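Local coordinates for protein acetylglutamate kinase (Streptococcus mutans, PDB 3L86) that probably catalyses the ATP-dependent phosphorylation of N-acetyl-L-glutamate, an early step of arginine biosynthesis from glutamate, at residues Asn86-Lys91 with Met104-His109; Lys117-Lys122 with Ile174-Ser179; Lys138-Ala143 with Arg163-Phe168. All blocks are in the same frame, centred on the assembly; numbering follows the deposited sequence.

Contact 1. Residues Asn86-Lys91 with Met104-His109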
ATOM      1  N   ASN A  86      24.105  -3.547  -4.666  1.00 27.66           N
ATOM      2  CA  ASN A  86      24.238  -4.080  -6.009  1.00 27.86           C
ATOM      3  C   ASN A  86      24.651  -3.029  -7.056  1.00 28.05           C
ATOM      4  O   ASN A  86      24.496  -3.223  -8.243  1.00 27.75           O
ATOM      5  CB  ASN A  86      22.940  -4.814  -6.487  1.00 26.52           C
ATOM      6  CG  ASN A  86      22.672  -6.132  -5.754  1.00 25.88           C
ATOM      7  OD1 ASN A  86      22.951  -7.190  -6.247  1.00 22.64           O
ATOM      8  ND2 ASN A  86      22.111  -6.037  -4.579  1.00 22.77           N
ATOM      9  N   GLN A  87      25.158  -1.906  -6.579  1.00 29.15           N
ATOM     10  CA  GLN A  87      25.618  -0.773  -7.427  1.00 30.20           C
ATOM     11  C   GLN A  87      24.794  -0.127  -8.570  1.00 30.79           C
ATOM     12  O   GLN A  87      25.358   0.371  -9.473  1.00 31.74           O
ATOM     13  CB  GLN A  87      27.061  -1.018  -7.899  1.00 30.40           C
ATOM     14  N   VAL A  88      23.472  -0.054  -8.456  1.00 31.19           N
ATOM     15  CA  VAL A  88      22.561   0.716  -9.323  1.00 30.75           C
ATOM     16  C   VAL A  88      22.063   2.047  -8.697  1.00 30.83           C
ATOM     17  O   VAL A  88      21.823   2.083  -7.538  1.00 31.65           O
ATOM     18  CB  VAL A  88      21.302  -0.136  -9.636  1.00 31.13           C
ATOM     19  CG1 VAL A  88      20.390   0.595 -10.502  1.00 28.70           C
ATOM     20  CG2 VAL A  88      21.675  -1.481 -10.202  1.00 31.72           C
ATOM     21  N   PRO A  89      21.868   3.086  -9.482  1.00 30.41           N
ATOM     22  CA  PRO A  89      21.434   4.424  -9.116  1.00 30.61           C
ATOM     23  C   PRO A  89      19.939   4.602  -9.012  1.00 30.20           C
ATOM     24  O   PRO A  89      19.264   4.316  -9.938  1.00 31.37           O
ATOM     25  CB  PRO A  89      21.894   5.289 -10.315  1.00 30.47           C
ATOM     26  CG  PRO A  89      22.573   4.461 -11.221  1.00 29.35           C
ATOM     27  CD  PRO A  89      22.305   3.014 -10.872  1.00 30.94           C
ATOM     28  N   VAL A  90      19.530   5.043  -7.850  1.00 29.73           N
ATOM     29  CA  VAL A  90      18.189   5.370  -7.524  1.00 27.43           C
ATOM     30  C   VAL A  90      17.855   6.713  -8.126  1.00 27.08           C
ATOM     31  O   VAL A  90      18.444   7.697  -7.781  1.00 27.31           O
ATOM     32  CB  VAL A  90      18.004   5.448  -5.983  1.00 27.81           C
ATOM     33  CG1 VAL A  90      16.609   5.829  -5.611  1.00 24.18           C
ATOM     34  CG2 VAL A  90      18.478   4.181  -5.307  1.00 26.30           C
ATOM     35  N   LYS A  91      16.910   6.678  -9.064  1.00 27.59           N
ATOM     36  CA  LYS A  91      16.261   7.799  -9.651  1.00 25.68           C
ATOM     37  C   LYS A  91      14.766   7.692  -9.552  1.00 25.24           C
ATOM     38  O   LYS A  91      14.192   6.703  -9.913  1.00 23.52           O
ATOM     39  CB  LYS A  91      16.639   7.981 -11.117  1.00 27.16           C
ATOM     40  CG  LYS A  91      17.423   6.909 -11.674  1.00 26.33           C
ATOM     41  N   MET A 104      13.726  -4.941 -12.123  1.00  8.67           N
ATOM     42  CA  MET A 104      12.578  -5.687 -11.609  1.00  8.25           C
ATOM     43  C   MET A 104      13.027  -6.916 -10.821  1.00  8.09           C
ATOM     44  O   MET A 104      12.378  -7.355  -9.872  1.00  7.56           O
ATOM     45  CB  MET A 104      11.633  -6.114 -12.765  1.00  9.02           C
ATOM     46  CG  MET A 104      10.686  -4.973 -13.320  1.00  8.44           C
ATOM     47  SD  MET A 104       9.526  -4.350 -12.013  1.00  7.70           S
ATOM     48  CE  MET A 104       8.650  -5.810 -11.306  1.00  6.42           C
ATOM     49  N   VAL A 105      14.145  -7.511 -11.213  1.00  9.21           N
ATOM     50  CA  VAL A 105      14.707  -8.631 -10.406  1.00  7.86           C
ATOM     51  C   VAL A 105      14.960  -8.158  -8.954  1.00  8.42           C
ATOM     52  O   VAL A 105      14.660  -8.859  -7.981  1.00  8.00           O
ATOM     53  CB  VAL A 105      16.083  -9.135 -10.986  1.00  7.53           C
ATOM     54  CG1 VAL A 105      16.765 -10.111  -9.986  1.00  7.03           C
ATOM     55  CG2 VAL A 105      15.884  -9.847 -12.337  1.00  8.44           C
ATOM     56  N   LEU A 106      15.560  -6.977  -8.816  1.00  8.02           N
ATOM     57  CA  LEU A 106      15.837  -6.374  -7.502  1.00  7.18           C
ATOM     58  C   LEU A 106      14.548  -6.008  -6.744  1.00  7.44           C
ATOM     59  O   LEU A 106      14.421  -6.286  -5.534  1.00  5.80           O
ATOM     60  CB  LEU A 106      16.733  -5.112  -7.691  1.00  7.94           C
ATOM     61  CG  LEU A 106      18.067  -5.439  -8.410  1.00 10.78           C
ATOM     62  CD1 LEU A 106      18.884  -4.166  -8.806  1.00 11.26           C
ATOM     63  CD2 LEU A 106      18.843  -6.249  -7.438  1.00  9.44           C
ATOM     64  N   VAL A 107      13.603  -5.368  -7.462  1.00  8.70           N
ATOM     65  CA  VAL A 107      12.327  -4.904  -6.864  1.00  8.05           C
ATOM     66  C   VAL A 107      11.533  -6.097  -6.268  1.00  8.47           C
ATOM     67  O   VAL A 107      11.074  -6.044  -5.114  1.00  6.97           O
ATOM     68  CB  VAL A 107      11.469  -4.047  -7.870  1.00  9.02           C
ATOM     69  CG1 VAL A 107      10.033  -3.735  -7.345  1.00  8.04           C
ATOM     70  CG2 VAL A 107      12.164  -2.693  -8.268  1.00  9.03           C
ATOM     71  N   SER A 108      11.353  -7.162  -7.052  1.00  9.06           N
ATOM     72  CA  SER A 108      10.543  -8.293  -6.582  1.00  8.95           C
ATOM     73  C   SER A 108      11.232  -9.053  -5.466  1.00  7.65           C
ATOM     74  O   SER A 108      10.554  -9.478  -4.497  1.00  7.27           O
ATOM     75  CB  SER A 108      10.136  -9.240  -7.741  1.00 10.54           C
ATOM     76  OG  SER A 108      11.280  -9.805  -8.309  1.00 14.19           O
ATOM     77  N   HIS A 109      12.564  -9.190  -5.534  1.00  5.55           N
ATOM     78  CA  HIS A 109      13.313  -9.798  -4.404  1.00  6.75           C
ATOM     79  C   HIS A 109      13.163  -8.993  -3.082  1.00  6.15           C
ATOM     80  O   HIS A 109      12.880  -9.552  -2.033  1.00  5.93           O
ATOM     81  CB  HIS A 109      14.821  -9.918  -4.721  1.00  6.55           C
ATOM     82  CG  HIS A 109      15.655 -10.301  -3.540  1.00  7.72           C
ATOM     83  ND1 HIS A 109      15.382 -11.418  -2.759  1.00  4.69           N
ATOM     84  CD2 HIS A 109      16.771  -9.734  -3.015  1.00  7.12           C
ATOM     85  CE1 HIS A 109      16.278 -11.488  -1.782  1.00  6.63           C
ATOM     86  NE2 HIS A 109      17.138 -10.490  -1.923  1.00  7.15           N
TER
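The CA atoms of Asn86 and Leu106, the nearest pair across the two segments, are 8.8 Å apart, and the turn that leaves helix 76-85 meets helix 101-125 through side chains alone. The turn fits a Schellman motif in the amino acid kinase fold: Gln87 takes a positive phi of 50° as the C-prime residue, and the N of Val88 turns back to the carbonyl of Met83. This reversal places Asn86 and Val88, on the two sides of Gln87 in sequence, facing the same leucine.

Leu106 meets them with its two methyl groups, one for each partner. Its CG lies anti to its own carbonyl carbon (chi1 -58°), and the fork of the side chain opens toward the turn. CD1 meets CG2 of Val88 at 4.1 Å, the ends of the two apolar chains meeting head on. Val88 has its other methyl, CG1, anti to the backbone N (chi1 -179°), which leaves CG2 for the leucine. The valine also rests on Met83 and Asp103, so it touches both the end of helix 76-85 and the start of helix 101-125.

The contact is small and superficial, and no hydrogen bond crosses it. Other residues of the same helical turns link it to the substrate region: Met104 and Val107 touch Asn190, a residue of the N-acetyl-L-glutamate pocket, while the side chain of Leu106 stays about 10 Å from the ligand itself. His109, one turn after Leu106, packs on Leu82 of the earlier helix. Asn86 runs alongside Leu106, pointing the other way; its ND2 is hydrogen-bonded to the carbonyl O of Leu82, and its amide carbon CG sits 4.2 Å from CD2 of Leu106.

Contact 2. Residues Lys117-Lys122 with Ile174-Ser179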
ATOM      1  N   LYS A 117       7.878 -11.612   3.577  1.00  7.99           N
ATOM      2  CA  LYS A 117       8.076 -12.829   4.405  1.00  8.22           C
ATOM      3  C   LYS A 117       8.163 -12.507   5.916  1.00  8.54           C
ATOM      4  O   LYS A 117       7.570 -13.217   6.755  1.00  5.84           O
ATOM      5  CB  LYS A 117       9.314 -13.635   3.932  1.00  9.55           C
ATOM      6  CG  LYS A 117       9.593 -14.944   4.726  1.00  9.75           C
ATOM      7  CD  LYS A 117       8.607 -16.022   4.364  1.00 13.54           C
ATOM      8  CE  LYS A 117       8.886 -17.376   5.187  1.00 18.30           C
ATOM      9  NZ  LYS A 117      10.058 -18.085   4.635  1.00 21.35           N
ATOM     10  N   ASN A 118       8.875 -11.425   6.255  1.00  8.09           N
ATOM     11  CA  ASN A 118       8.880 -10.914   7.650  1.00 10.59           C
ATOM     12  C   ASN A 118       7.470 -10.519   8.223  1.00 10.44           C
ATOM     13  O   ASN A 118       7.146 -10.831   9.387  1.00  9.96           O
ATOM     14  CB  ASN A 118       9.838  -9.698   7.768  1.00 10.11           C
ATOM     15  CG  ASN A 118       9.920  -9.136   9.216  1.00 13.60           C
ATOM     16  OD1 ASN A 118      10.443  -9.802  10.103  1.00 12.13           O
ATOM     17  ND2 ASN A 118       9.442  -7.892   9.435  1.00 14.75           N
ATOM     18  N   LEU A 119       6.654  -9.813   7.416  1.00 10.96           N
ATOM     19  CA  LEU A 119       5.268  -9.491   7.766  1.00  9.94           C
ATOM     20  C   LEU A 119       4.492 -10.744   8.112  1.00 10.20           C
ATOM     21  O   LEU A 119       3.877 -10.797   9.170  1.00 10.33           O
ATOM     22  CB  LEU A 119       4.490  -8.884   6.594  1.00 10.47           C
ATOM     23  CG  LEU A 119       4.366  -7.393   6.470  1.00 16.03           C
ATOM     24  CD1 LEU A 119       5.785  -6.926   6.298  1.00 22.44           C
ATOM     25  CD2 LEU A 119       3.488  -6.959   5.271  1.00 11.27           C
ATOM     26  N   GLN A 120       4.486 -11.728   7.202  1.00  9.18           N
ATOM     27  CA  GLN A 120       3.798 -12.977   7.464  1.00  9.98           C
ATOM     28  C   GLN A 120       4.293 -13.702   8.727  1.00 11.17           C
ATOM     29  O   GLN A 120       3.469 -14.202   9.518  1.00 11.10           O
ATOM     30  CB  GLN A 120       3.843 -13.879   6.223  1.00 10.40           C
ATOM     31  CG  GLN A 120       3.368 -15.311   6.478  1.00 11.51           C
ATOM     32  CD  GLN A 120       3.607 -16.269   5.303  1.00 13.04           C
ATOM     33  OE1 GLN A 120       2.909 -16.243   4.310  1.00 10.33           O
ATOM     34  NE2 GLN A 120       4.571 -17.167   5.465  1.00  9.46           N
ATOM     35  N   GLU A 121       5.620 -13.732   8.954  1.00 10.89           N
ATOM     36  CA  GLU A 121       6.166 -14.405  10.148  1.00 12.38           C
ATOM     37  C   GLU A 121       5.764 -13.659  11.472  1.00 12.47           C
ATOM     38  O   GLU A 121       5.343 -14.297  12.427  1.00 13.53           O
ATOM     39  CB  GLU A 121       7.698 -14.634  10.051  1.00 12.65           C
ATOM     40  CG  GLU A 121       8.139 -15.448   8.808  1.00 14.17           C
ATOM     41  CD  GLU A 121       9.653 -15.395   8.493  1.00 21.90           C
ATOM     42  OE1 GLU A 121      10.365 -14.390   8.786  1.00 23.76           O
ATOM     43  OE2 GLU A 121      10.146 -16.371   7.876  1.00 26.57           O
ATOM     44  N   LYS A 122       5.903 -12.339  11.546  1.00 12.04           N
ATOM     45  CA  LYS A 122       5.489 -11.599  12.771  1.00 11.13           C
ATOM     46  C   LYS A 122       4.002 -11.787  13.110  1.00 11.65           C
ATOM     47  O   LYS A 122       3.625 -11.963  14.316  1.00 11.71           O
ATOM     48  CB  LYS A 122       5.797 -10.094  12.665  1.00 11.77           C
ATOM     49  CG  LYS A 122       7.274  -9.701  12.595  1.00 14.00           C
ATOM     50  CD  LYS A 122       7.890  -9.773  13.987  1.00 20.63           C
ATOM     51  CE  LYS A 122       9.310  -9.237  13.988  1.00 23.68           C
ATOM     52  NZ  LYS A 122      10.304 -10.286  13.716  1.00 25.75           N
ATOM     53  N   ILE A 174      -6.051 -13.748   6.307  1.00 15.53           N
ATOM     54  CA  ILE A 174      -5.776 -12.404   5.734  1.00 11.49           C
ATOM     55  C   ILE A 174      -4.813 -12.564   4.563  1.00 10.26           C
ATOM     56  O   ILE A 174      -3.692 -13.034   4.758  1.00  8.08           O
ATOM     57  CB  ILE A 174      -5.143 -11.436   6.766  1.00 10.07           C
ATOM     58  CG1 ILE A 174      -6.094 -11.231   7.961  1.00 11.53           C
ATOM     59  CG2 ILE A 174      -4.844 -10.079   6.111  1.00  8.77           C
ATOM     60  CD1 ILE A 174      -5.459 -10.571   9.197  1.00  5.43           C
ATOM     61  N   PRO A 175      -5.249 -12.172   3.350  1.00 10.31           N
ATOM     62  CA  PRO A 175      -4.242 -12.154   2.274  1.00  9.49           C
ATOM     63  C   PRO A 175      -3.274 -10.990   2.429  1.00  9.83           C
ATOM     64  O   PRO A 175      -3.732  -9.865   2.605  1.00  9.88           O
ATOM     65  CB  PRO A 175      -5.067 -11.923   1.010  1.00 10.59           C
ATOM     66  CG  PRO A 175      -6.398 -11.211   1.477  1.00 11.52           C
ATOM     67  CD  PRO A 175      -6.634 -11.878   2.876  1.00  8.34           C
ATOM     68  N   ILE A 176      -1.969 -11.275   2.292  1.00  8.64           N
ATOM     69  CA  ILE A 176      -0.892 -10.254   2.202  1.00  7.83           C
ATOM     70  C   ILE A 176      -0.364 -10.053   0.751  1.00  8.33           C
ATOM     71  O   ILE A 176       0.207 -10.997   0.117  1.00  8.45           O
ATOM     72  CB  ILE A 176       0.251 -10.592   3.175  1.00  7.30           C
ATOM     73  CG1 ILE A 176      -0.275 -10.568   4.638  1.00  9.61           C
ATOM     74  CG2 ILE A 176       1.421  -9.571   3.061  1.00  4.56           C
ATOM     75  CD1 ILE A 176       0.617 -11.404   5.638  1.00 13.07           C
ATOM     76  N   LEU A 177      -0.559  -8.833   0.239  1.00  8.07           N
ATOM     77  CA  LEU A 177      -0.178  -8.462  -1.146  1.00  8.47           C
ATOM     78  C   LEU A 177       0.927  -7.443  -1.280  1.00  6.77           C
ATOM     79  O   LEU A 177       0.759  -6.259  -0.957  1.00  7.26           O
ATOM     80  CB  LEU A 177      -1.343  -7.811  -1.845  1.00  8.08           C
ATOM     81  CG  LEU A 177      -2.307  -8.473  -2.751  1.00 15.53           C
ATOM     82  CD1 LEU A 177      -2.974  -9.627  -1.990  1.00 17.63           C
ATOM     83  CD2 LEU A 177      -3.361  -7.424  -3.223  1.00 14.40           C
ATOM     84  N   ALA A 178       2.030  -7.863  -1.867  1.00  7.58           N
ATOM     85  CA  ALA A 178       3.111  -6.927  -2.264  1.00  6.40           C
ATOM     86  C   ALA A 178       2.680  -6.001  -3.414  1.00  7.00           C
ATOM     87  O   ALA A 178       1.785  -6.373  -4.186  1.00  4.85           O
ATOM     88  CB  ALA A 178       4.350  -7.722  -2.695  1.00  4.91           C
ATOM     89  N   SER A 179       3.374  -4.849  -3.576  1.00  6.24           N
ATOM     90  CA  SER A 179       2.974  -3.896  -4.610  1.00  7.55           C
ATOM     91  C   SER A 179       3.548  -4.247  -5.998  1.00  8.57           C
ATOM     92  O   SER A 179       4.565  -3.624  -6.431  1.00  8.36           O
ATOM     93  CB  SER A 179       3.342  -2.460  -4.237  1.00  7.65           C
ATOM     94  OG  SER A 179       4.734  -2.326  -3.929  1.00  7.59           O
TER
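Ile176 points its side chain from strand 174-182 at one turn of helix 101-125, where Leu119 and Gln120 receive it; the CA atoms of Ile176 and Gln120 are 7.6 Å apart. At CB the isoleucine divides. The short branch, CG2, lies anti to the backbone N and meets CD2 of Leu119 at 4.0 Å, the two side chains crossing obliquely. The long branch leaves through CG1, anti to the carbonyl carbon (chi1 -62°), and its extended end carries CD1 onto the helix backbone. There CD1 lies 4.0 Å from CA of Gln120 and 4.1 Å from CB of the same residue, so the tip rests on the root of the glutamine and not on its amide.

Ile176 thus packs between sheet and helix in the alpha/beta core of the amino acid kinase fold. Helix 101-125 belongs to the long crossover connection from strand 68-73 to strand 130-132, which also contains helix 76-85 and a short strand pair; strand 174-182 lies between those two strands, parallel to both. His73 and Cys130, one from each neighbouring strand, touch Ile176, and Leu123, one turn on in the helix, also touches it.

All three residues are buried, and no hydrogen bond joins the two segments. Gln120 nevertheless has a polar partner: its CG is anti to the backbone N (chi1 170°), and the chain runs on extended to bring OE1 to the backbone N of Gln132. Leu119 packs in addition on His73 and Ser48. Farther along the strand, Ala178 touches Leu112, and Ser179 touches both Leu111 and the bound N-acetyl-L-glutamate.

Contact 3. Residues Lys138-Ala143 with Arg163-Phe168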
ATOM      1  N   LYS A 138      -0.465 -12.899 -10.049  1.00 10.27           N
ATOM      2  CA  LYS A 138      -0.902 -12.719 -11.439  1.00 11.59           C
ATOM      3  C   LYS A 138      -2.413 -13.005 -11.654  1.00 11.62           C
ATOM      4  O   LYS A 138      -2.981 -12.539 -12.626  1.00 11.06           O
ATOM      5  CB  LYS A 138      -0.067 -13.550 -12.415  1.00 11.21           C
ATOM      6  CG  LYS A 138      -0.291 -15.035 -12.247  1.00 15.44           C
ATOM      7  CD  LYS A 138       0.544 -15.840 -13.280  1.00 17.69           C
ATOM      8  CE  LYS A 138       1.978 -15.986 -12.825  1.00 19.10           C
ATOM      9  NZ  LYS A 138       2.068 -16.649 -11.512  1.00 23.52           N
ATOM     10  N   HIS A 139      -3.068 -13.733 -10.748  1.00 11.35           N
ATOM     11  CA  HIS A 139      -4.497 -13.896 -10.896  1.00 12.65           C
ATOM     12  C   HIS A 139      -5.305 -12.845 -10.133  1.00 12.50           C
ATOM     13  O   HIS A 139      -6.529 -12.930 -10.133  1.00 12.95           O
ATOM     14  CB  HIS A 139      -4.964 -15.272 -10.449  1.00 14.54           C
ATOM     15  CG  HIS A 139      -4.215 -16.383 -11.113  1.00 18.30           C
ATOM     16  ND1 HIS A 139      -3.409 -17.260 -10.413  1.00 20.03           N
ATOM     17  CD2 HIS A 139      -4.115 -16.732 -12.416  1.00 19.72           C
ATOM     18  CE1 HIS A 139      -2.876 -18.130 -11.247  1.00 20.61           C
ATOM     19  NE2 HIS A 139      -3.272 -17.820 -12.473  1.00 26.82           N
ATOM     20  N   VAL A 140      -4.645 -11.898  -9.466  1.00  9.14           N
ATOM     21  CA  VAL A 140      -5.418 -10.865  -8.744  1.00  9.02           C
ATOM     22  C   VAL A 140      -5.218  -9.465  -9.302  1.00  8.34           C
ATOM     23  O   VAL A 140      -6.198  -8.728  -9.504  1.00  8.78           O
ATOM     24  CB  VAL A 140      -5.101 -10.879  -7.213  1.00  9.23           C
ATOM     25  CG1 VAL A 140      -5.595  -9.594  -6.544  1.00 10.69           C
ATOM     26  CG2 VAL A 140      -5.737 -12.133  -6.575  1.00  8.33           C
ATOM     27  N   VAL A 141      -3.952  -9.079  -9.534  1.00  6.87           N
ATOM     28  CA  VAL A 141      -3.669  -7.678  -9.938  1.00  7.04           C
ATOM     29  C   VAL A 141      -3.264  -7.582 -11.422  1.00  7.28           C
ATOM     30  O   VAL A 141      -2.183  -8.027 -11.810  1.00  6.75           O
ATOM     31  CB  VAL A 141      -2.501  -7.030  -9.098  1.00  6.26           C
ATOM     32  CG1 VAL A 141      -2.387  -5.499  -9.469  1.00  6.98           C
ATOM     33  CG2 VAL A 141      -2.776  -7.231  -7.613  1.00  6.37           C
ATOM     34  N   ALA A 142      -4.128  -6.989 -12.233  1.00  7.75           N
ATOM     35  CA  ALA A 142      -3.783  -6.598 -13.607  1.00  7.04           C
ATOM     36  C   ALA A 142      -3.358  -5.163 -13.648  1.00  7.31           C
ATOM     37  O   ALA A 142      -3.962  -4.322 -12.943  1.00  7.05           O
ATOM     38  CB  ALA A 142      -5.003  -6.791 -14.486  1.00  8.95           C
ATOM     39  N   ALA A 143      -2.351  -4.873 -14.503  1.00  8.03           N
ATOM     40  CA  ALA A 143      -1.762  -3.541 -14.704  1.00  8.84           C
ATOM     41  C   ALA A 143      -1.349  -3.249 -16.163  1.00 10.07           C
ATOM     42  O   ALA A 143      -1.319  -4.157 -16.985  1.00 10.23           O
ATOM     43  CB  ALA A 143      -0.511  -3.384 -13.796  1.00  8.91           C
ATOM     44  N   ARG A 163     -12.757 -12.240  -6.786  1.00 27.43           N
ATOM     45  CA  ARG A 163     -13.079 -13.650  -6.487  1.00 27.51           C
ATOM     46  C   ARG A 163     -11.972 -14.408  -5.737  1.00 26.99           C
ATOM     47  O   ARG A 163     -12.241 -15.166  -4.779  1.00 27.29           O
ATOM     48  CB  ARG A 163     -13.515 -14.411  -7.772  1.00 29.42           C
ATOM     49  N   VAL A 164     -10.719 -14.191  -6.103  1.00 25.22           N
ATOM     50  CA  VAL A 164      -9.656 -14.872  -5.354  1.00 23.05           C
ATOM     51  C   VAL A 164      -9.212 -14.234  -4.020  1.00 23.33           C
ATOM     52  O   VAL A 164      -8.664 -14.916  -3.154  1.00 23.40           O
ATOM     53  CB  VAL A 164      -8.465 -15.125  -6.230  1.00 24.43           C
ATOM     54  CG1 VAL A 164      -8.377 -14.017  -7.323  1.00 22.12           C
ATOM     55  CG2 VAL A 164      -7.190 -15.306  -5.360  1.00 23.18           C
ATOM     56  N   ILE A 165      -9.436 -12.935  -3.843  1.00 21.74           N
ATOM     57  CA  ILE A 165      -9.310 -12.330  -2.495  1.00 20.82           C
ATOM     58  C   ILE A 165     -10.488 -12.864  -1.621  1.00 19.99           C
ATOM     59  O   ILE A 165     -10.327 -13.151  -0.454  1.00 19.22           O
ATOM     60  CB  ILE A 165      -9.334 -10.736  -2.564  1.00 20.26           C
ATOM     61  CG1 ILE A 165      -8.040 -10.197  -3.197  1.00 20.12           C
ATOM     62  CG2 ILE A 165      -9.567 -10.109  -1.167  1.00 20.04           C
ATOM     63  CD1 ILE A 165      -8.169  -8.775  -3.724  1.00 19.34           C
ATOM     64  N   GLU A 166     -11.664 -12.988  -2.222  1.00 19.94           N
ATOM     65  CA  GLU A 166     -12.859 -13.465  -1.498  1.00 20.48           C
ATOM     66  C   GLU A 166     -12.719 -14.920  -0.980  1.00 21.00           C
ATOM     67  O   GLU A 166     -13.288 -15.264   0.054  1.00 20.62           O
ATOM     68  CB  GLU A 166     -14.146 -13.189  -2.335  1.00 19.76           C
ATOM     69  CG  GLU A 166     -14.623 -11.735  -2.227  1.00 22.66           C
ATOM     70  CD  GLU A 166     -15.734 -11.326  -3.189  1.00 25.77           C
ATOM     71  OE1 GLU A 166     -16.186 -12.153  -3.982  1.00 30.89           O
ATOM     72  OE2 GLU A 166     -16.149 -10.154  -3.180  1.00 28.18           O
ATOM     73  N   GLU A 167     -11.929 -15.766  -1.651  1.00 21.09           N
ATOM     74  CA  GLU A 167     -11.681 -17.139  -1.162  1.00 22.05           C
ATOM     75  C   GLU A 167     -10.902 -17.184   0.125  1.00 22.94           C
ATOM     76  O   GLU A 167     -11.181 -18.024   1.016  1.00 21.94           O
ATOM     77  CB  GLU A 167     -10.925 -17.984  -2.181  1.00 22.85           C
ATOM     78  CG  GLU A 167     -11.767 -18.395  -3.375  1.00 23.99           C
ATOM     79  N   PHE A 168      -9.888 -16.319   0.216  1.00 22.33           N
ATOM     80  CA  PHE A 168      -9.143 -16.169   1.452  1.00 22.59           C
ATOM     81  C   PHE A 168     -10.075 -15.640   2.528  1.00 22.40           C
ATOM     82  O   PHE A 168     -10.093 -16.172   3.616  1.00 21.95           O
ATOM     83  CB  PHE A 168      -7.956 -15.184   1.288  1.00 23.58           C
ATOM     84  CG  PHE A 168      -6.862 -15.727   0.450  1.00 23.90           C
ATOM     85  CD1 PHE A 168      -5.900 -16.533   0.998  1.00 27.41           C
ATOM     86  CD2 PHE A 168      -6.840 -15.486  -0.917  1.00 27.67           C
ATOM     87  CE1 PHE A 168      -4.893 -17.084   0.204  1.00 28.68           C
ATOM     88  CE2 PHE A 168      -5.837 -16.018  -1.703  1.00 29.01           C
ATOM     89  CZ  PHE A 168      -4.857 -16.819  -1.137  1.00 25.78           C
TER
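His139 comes first along residues 138-143 to meet the helix, and it does so with its backbone: its carbonyl O is modelled 3.5 Å from CG1 of Val164. Its CB is directed at the helix, but the imidazole leads away, and CG of Lys138 covers one ring face, 4.0 Å above the plane over its centre.

Val140 carries most of the contact. The CA atoms of Val140 and Val164 are 6.7 Å apart, and the two methyls of Val140 serve different partners. The firm part is made by CG1 of Val140, which meets CD1 of Ile165 at 3.9 Å, with the two side chains at about a right angle. Ile165 sets out to one side of the contact, and its long branch brings CD1 back to the valine. CG2 of Val140, anti to the carbonyl carbon, lies against the methyls of Val164. The detail there is doubtful: Val164 is modelled with an unusual chi1 of 30°, its CG1 comes too close to CG2 of Val140, at 3.3 Å, and the placement of both its methyls, including the approach to the carbonyl of His139, shares that uncertainty.

From Val141 onward the chain leaves the helix. Val141 packs on Ile160 and shares backbone hydrogen bonds with Tyr182, as does Ala143, while Ala142 pairs with Thr158 and His159. Ile165 also touches Ile160, so the helix and the strand share that residue. The contact sets the first turn of helix 162-170 against the residues that lead into strand 141-145, in a beta-hairpin-like unit where that strand pairs antiparallel with 155-160 and the second strand is followed by the helix.

In the fold
Along the chain contact 1 closes before contact 2 opens, and the two use successive parts of helix 101-125: its early turns meet the loop after helix 76-85, its later turns strand 174-182 of the mixed sheet on which the helix packs. Their centres are about 21 Å apart. Contact 3 falls between the two halves of contact 2 in sequence, with centres about 15 Å apart, and the two touch, CD of Pro175 lying 3.9 Å from CB of Phe168. Contacts 1 and 3 are about 26 Å apart between centres. Helix 162-170 is followed by strand 174-182, which Phe168 touches at Pro175; the strand carries contact 2 and, at Ser179, reaches the N-acetyl-L-glutamate pocket.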